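Local atomic coordinates of proabylysin (Pyrococcus abyssi, PDB entry 4JIU), a protein that is the zymogen of abylysin, a small soluble zinc-dependent metallopeptidase of the minigluzincin type that presumably cleaves peptide bonds once activated. Residues 53-58 / 82-87. The protein carries 1 engineered substitution. Sequence-based numbering, arbitrary orientation. Where two conformers were deposited one is given.
Sequences EMFYIL and KVFPGE
The ring of F84 lies between Y56 on one face and V83, its own neighbour in the chain, on the other. From the helical side Y56 comes in edge-on, its CD1 standing 3.6 Å above the F84 ring plane and displaced toward the rim. With planes at 77° the two rings form a T-shaped pair. F84 also drives its leading atom against the helix itself, CZ lying 3.5 Å from CA of Y56. Beside it, CG1 of V83 meets the edge of the F55 ring, 3.7 Å from CE2, and I59, on the same helix, touches both V83 and F84. Both rings leave the helix with CG anti to the backbone N (chi1 -161° in F55, 177° in Y56), and the turn of about 100° between successive helix residues sets them apart; CD2 of F55 lies 4.1 Å from CZ of F84. A loop aromatic can thus dock on a helix by giving one face to a ring edge and the other to an aliphatic group. Replacing F84 by alanine is likely to leave the edge of Y56 without its aromatic face and open a gap between V83 CG1 and the Y56 ring. Helix 51-67 bears the zinc-binding HExxH motif of zincin peptidases, H60 and H64 binding the metal with H72 and the C-terminal V105 completing the site. The Y56 hydroxyl is hydrogen-bonded to ND1 of H60 and to E93 of helix 88-100.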
ATOM      1  N   GLU A  53      -9.872  -0.474  -0.359  1.00 11.23           N
ATOM      2  CA  GLU A  53      -8.975  -0.638   0.772  0.68 10.77           C
ATOM      3  C   GLU A  53      -7.717  -1.420   0.368  1.00 11.06           C
ATOM      4  O   GLU A  53      -6.637  -1.047   0.756  1.00 10.40           O
ATOM      5  CB  GLU A  53      -9.680  -1.303   1.937  0.68 11.79           C
ATOM      6  CG  GLU A  53     -10.838  -0.563   2.517  0.68 14.34           C
ATOM      7  CD  GLU A  53     -11.910  -1.363   3.225  0.68 18.18           C
ATOM      8  OE1 GLU A  53     -11.877  -2.604   3.270  0.68 18.03           O
ATOM      9  OE2 GLU A  53     -12.827  -0.657   3.723  0.68 22.05           O
ATOM     10  N   MET A  54      -7.901  -2.494  -0.393  1.00 10.68           N
ATOM     11  CA  MET A  54      -6.711  -3.214  -0.913  1.00 11.12           C
ATOM     12  C   MET A  54      -5.858  -2.295  -1.781  1.00 10.15           C
ATOM     13  O   MET A  54      -4.635  -2.302  -1.703  1.00 10.95           O
ATOM     14  CB  MET A  54      -7.163  -4.420  -1.747  1.00 12.16           C
ATOM     15  CG  MET A  54      -7.779  -5.532  -0.969  0.56 15.57           C
ATOM     16  SD  MET A  54      -8.103  -7.021  -1.961  0.56 18.80           S
ATOM     17  CE  MET A  54      -9.830  -6.744  -2.308  0.56 31.43           C
ATOM     18  N   PHE A  55      -6.536  -1.547  -2.655  1.00  9.84           N
ATOM     19  CA  PHE A  55      -5.816  -0.634  -3.533  1.00  9.60           C
ATOM     20  C   PHE A  55      -5.064   0.414  -2.701  1.00  9.30           C
ATOM     21  O   PHE A  55      -3.938   0.763  -3.037  1.00 10.03           O
ATOM     22  CB  PHE A  55      -6.777   0.039  -4.519  1.00 10.31           C
ATOM     23  CG  PHE A  55      -6.091   0.631  -5.723  1.00 10.49           C
ATOM     24  CD1 PHE A  55      -5.319  -0.167  -6.574  1.00 12.85           C
ATOM     25  CD2 PHE A  55      -6.235   1.992  -6.009  1.00 12.58           C
ATOM     26  CE1 PHE A  55      -4.741   0.363  -7.685  1.00 14.70           C
ATOM     27  CE2 PHE A  55      -5.647   2.506  -7.179  1.00 12.21           C
ATOM     28  CZ  PHE A  55      -4.905   1.690  -7.988  1.00 13.55           C
ATOM     29  N   TYR A  56      -5.696   0.934  -1.646  1.00  9.30           N
ATOM     30  CA  TYR A  56      -4.992   1.877  -0.776  1.00  9.05           C
ATOM     31  C   TYR A  56      -3.699   1.295  -0.265  1.00  8.84           C
ATOM     32  O   TYR A  56      -2.668   1.923  -0.220  1.00  9.39           O
ATOM     33  CB  TYR A  56      -5.917   2.391   0.368  1.00  9.75           C
ATOM     34  CG  TYR A  56      -5.092   3.283   1.254  1.00  9.89           C
ATOM     35  CD1 TYR A  56      -4.793   4.582   0.822  1.00 11.20           C
ATOM     36  CD2 TYR A  56      -4.500   2.891   2.424  1.00 10.83           C
ATOM     37  CE1 TYR A  56      -4.027   5.404   1.565  1.00 11.44           C
ATOM     38  CE2 TYR A  56      -3.671   3.687   3.144  1.00 11.38           C
ATOM     39  CZ  TYR A  56      -3.420   4.972   2.716  1.00 10.70           C
ATOM     40  OH  TYR A  56      -2.615   5.826   3.419  1.00 13.37           O
ATOM     41  N   ILE A  57      -3.778   0.064   0.287  1.00  9.24           N
ATOM     42  CA  ILE A  57      -2.582  -0.552   0.829  1.00  9.30           C
ATOM     43  C   ILE A  57      -1.478  -0.643  -0.224  1.00  9.14           C
ATOM     44  O   ILE A  57      -0.326  -0.339   0.064  1.00  9.77           O
ATOM     45  CB  ILE A  57      -2.913  -1.925   1.463  1.00  9.91           C
ATOM     46  CG1 ILE A  57      -3.827  -1.731   2.682  1.00 11.99           C
ATOM     47  CG2 ILE A  57      -1.638  -2.671   1.793  1.00 11.88           C
ATOM     48  CD1 ILE A  57      -4.444  -2.972   3.184  1.00 14.64           C
ATOM     49  N   LEU A  58      -1.821  -1.111  -1.417  1.00  9.35           N
ATOM     50  CA  LEU A  58      -0.838  -1.209  -2.478  1.00  9.23           C
ATOM     51  C   LEU A  58      -0.254   0.137  -2.824  1.00  8.96           C
ATOM     52  O   LEU A  58       0.962   0.267  -3.032  1.00 10.07           O
ATOM     53  CB  LEU A  58      -1.447  -1.897  -3.695  1.00 10.93           C
ATOM     54  CG  LEU A  58      -1.746  -3.383  -3.504  1.00 11.85           C
ATOM     55  CD1 LEU A  58      -2.442  -3.928  -4.746  1.00 16.53           C
ATOM     56  CD2 LEU A  58      -0.530  -4.216  -3.219  1.00 13.65           C
ATOM     57  N   LYS A  82      -2.102  10.823  -5.937  1.00 11.17           N
ATOM     58  CA  LYS A  82      -2.434  10.527  -7.341  1.00 11.44           C
ATOM     59  C   LYS A  82      -3.673   9.655  -7.459  1.00 10.19           C
ATOM     60  O   LYS A  82      -4.276   9.617  -8.548  1.00 11.61           O
ATOM     61  CB  LYS A  82      -1.224   9.875  -8.065  1.00 12.31           C
ATOM     62  CG  LYS A  82      -0.054  10.839  -8.116  1.00 12.99           C
ATOM     63  CD  LYS A  82       1.163  10.143  -8.706  1.00 13.72           C
ATOM     64  CE  LYS A  82       2.325  11.071  -8.902  1.00 16.78           C
ATOM     65  NZ  LYS A  82       3.498  10.331  -9.422  1.00 18.92           N
ATOM     66  N   VAL A  83      -4.085   9.011  -6.382  1.00 10.97           N
ATOM     67  CA  VAL A  83      -5.280   8.194  -6.339  1.00 11.15           C
ATOM     68  C   VAL A  83      -6.257   8.727  -5.274  1.00 10.29           C
ATOM     69  O   VAL A  83      -7.420   8.874  -5.620  1.00 11.26           O
ATOM     70  CB  VAL A  83      -4.963   6.715  -6.007  1.00 11.11           C
ATOM     71  CG1 VAL A  83      -6.239   5.930  -5.844  1.00 12.32           C
ATOM     72  CG2 VAL A  83      -4.106   6.152  -7.117  1.00 12.33           C
ATOM     73  N   PHE A  84      -5.765   8.971  -4.055  1.00 10.45           N
ATOM     74  CA  PHE A  84      -6.641   9.275  -2.923  1.00 10.82           C
ATOM     75  C   PHE A  84      -6.526  10.754  -2.579  1.00 11.12           C
ATOM     76  O   PHE A  84      -5.513  11.146  -1.986  1.00 12.03           O
ATOM     77  CB  PHE A  84      -6.237   8.418  -1.732  1.00 10.64           C
ATOM     78  CG  PHE A  84      -6.415   6.941  -2.012  1.00 10.87           C
ATOM     79  CD1 PHE A  84      -5.356   6.165  -2.467  1.00 11.13           C
ATOM     80  CD2 PHE A  84      -7.628   6.314  -1.864  1.00 11.28           C
ATOM     81  CE1 PHE A  84      -5.483   4.834  -2.772  1.00 12.21           C
ATOM     82  CE2 PHE A  84      -7.816   4.980  -2.124  1.00 12.21           C
ATOM     83  CZ  PHE A  84      -6.725   4.239  -2.602  1.00 11.90           C
ATOM     84  N   PRO A  85      -7.458  11.606  -2.982  1.00 11.58           N
ATOM     85  CA  PRO A  85      -7.305  13.051  -2.799  1.00 12.23           C
ATOM     86  C   PRO A  85      -7.622  13.500  -1.400  1.00 12.33           C
ATOM     87  O   PRO A  85      -8.492  12.955  -0.733  1.00 12.93           O
ATOM     88  CB  PRO A  85      -8.339  13.620  -3.806  1.00 13.57           C
ATOM     89  CG  PRO A  85      -9.454  12.591  -3.835  1.00 13.20           C
ATOM     90  CD  PRO A  85      -8.728  11.263  -3.672  1.00 12.79           C
ATOM     91  N   GLY A  86      -6.945  14.532  -0.927  1.00 14.10           N
ATOM     92  CA  GLY A  86      -7.423  15.256   0.235  1.00 14.39           C
ATOM     93  C   GLY A  86      -7.436  14.393   1.461  1.00 13.57           C
ATOM     94  O   GLY A  86      -6.455  13.797   1.888  1.00 14.65           O
ATOM     95  N   GLU A  87      -8.592  14.348   2.117  1.00 14.32           N
ATOM     96  CA  GLU A  87      -8.798  13.594   3.316  1.00 15.38           C
ATOM     97  C   GLU A  87      -9.051  12.112   3.080  1.00 15.23           C
ATOM     98  O   GLU A  87      -9.240  11.352   4.052  1.00 14.88           O
ATOM     99  CB  GLU A  87      -9.913  14.245   4.156  1.00 18.59           C
ATOM    100  CG  GLU A  87      -9.541  15.693   4.529  1.00 27.60           C
ATOM    101  CD  GLU A  87     -10.818  16.514   4.589  1.00 46.27           C
ATOM    102  OE1 GLU A  87     -11.752  16.059   3.869  1.00 72.53           O
ATOM    103  OE2 GLU A  87     -10.891  17.551   5.275  1.00 43.75           O
TER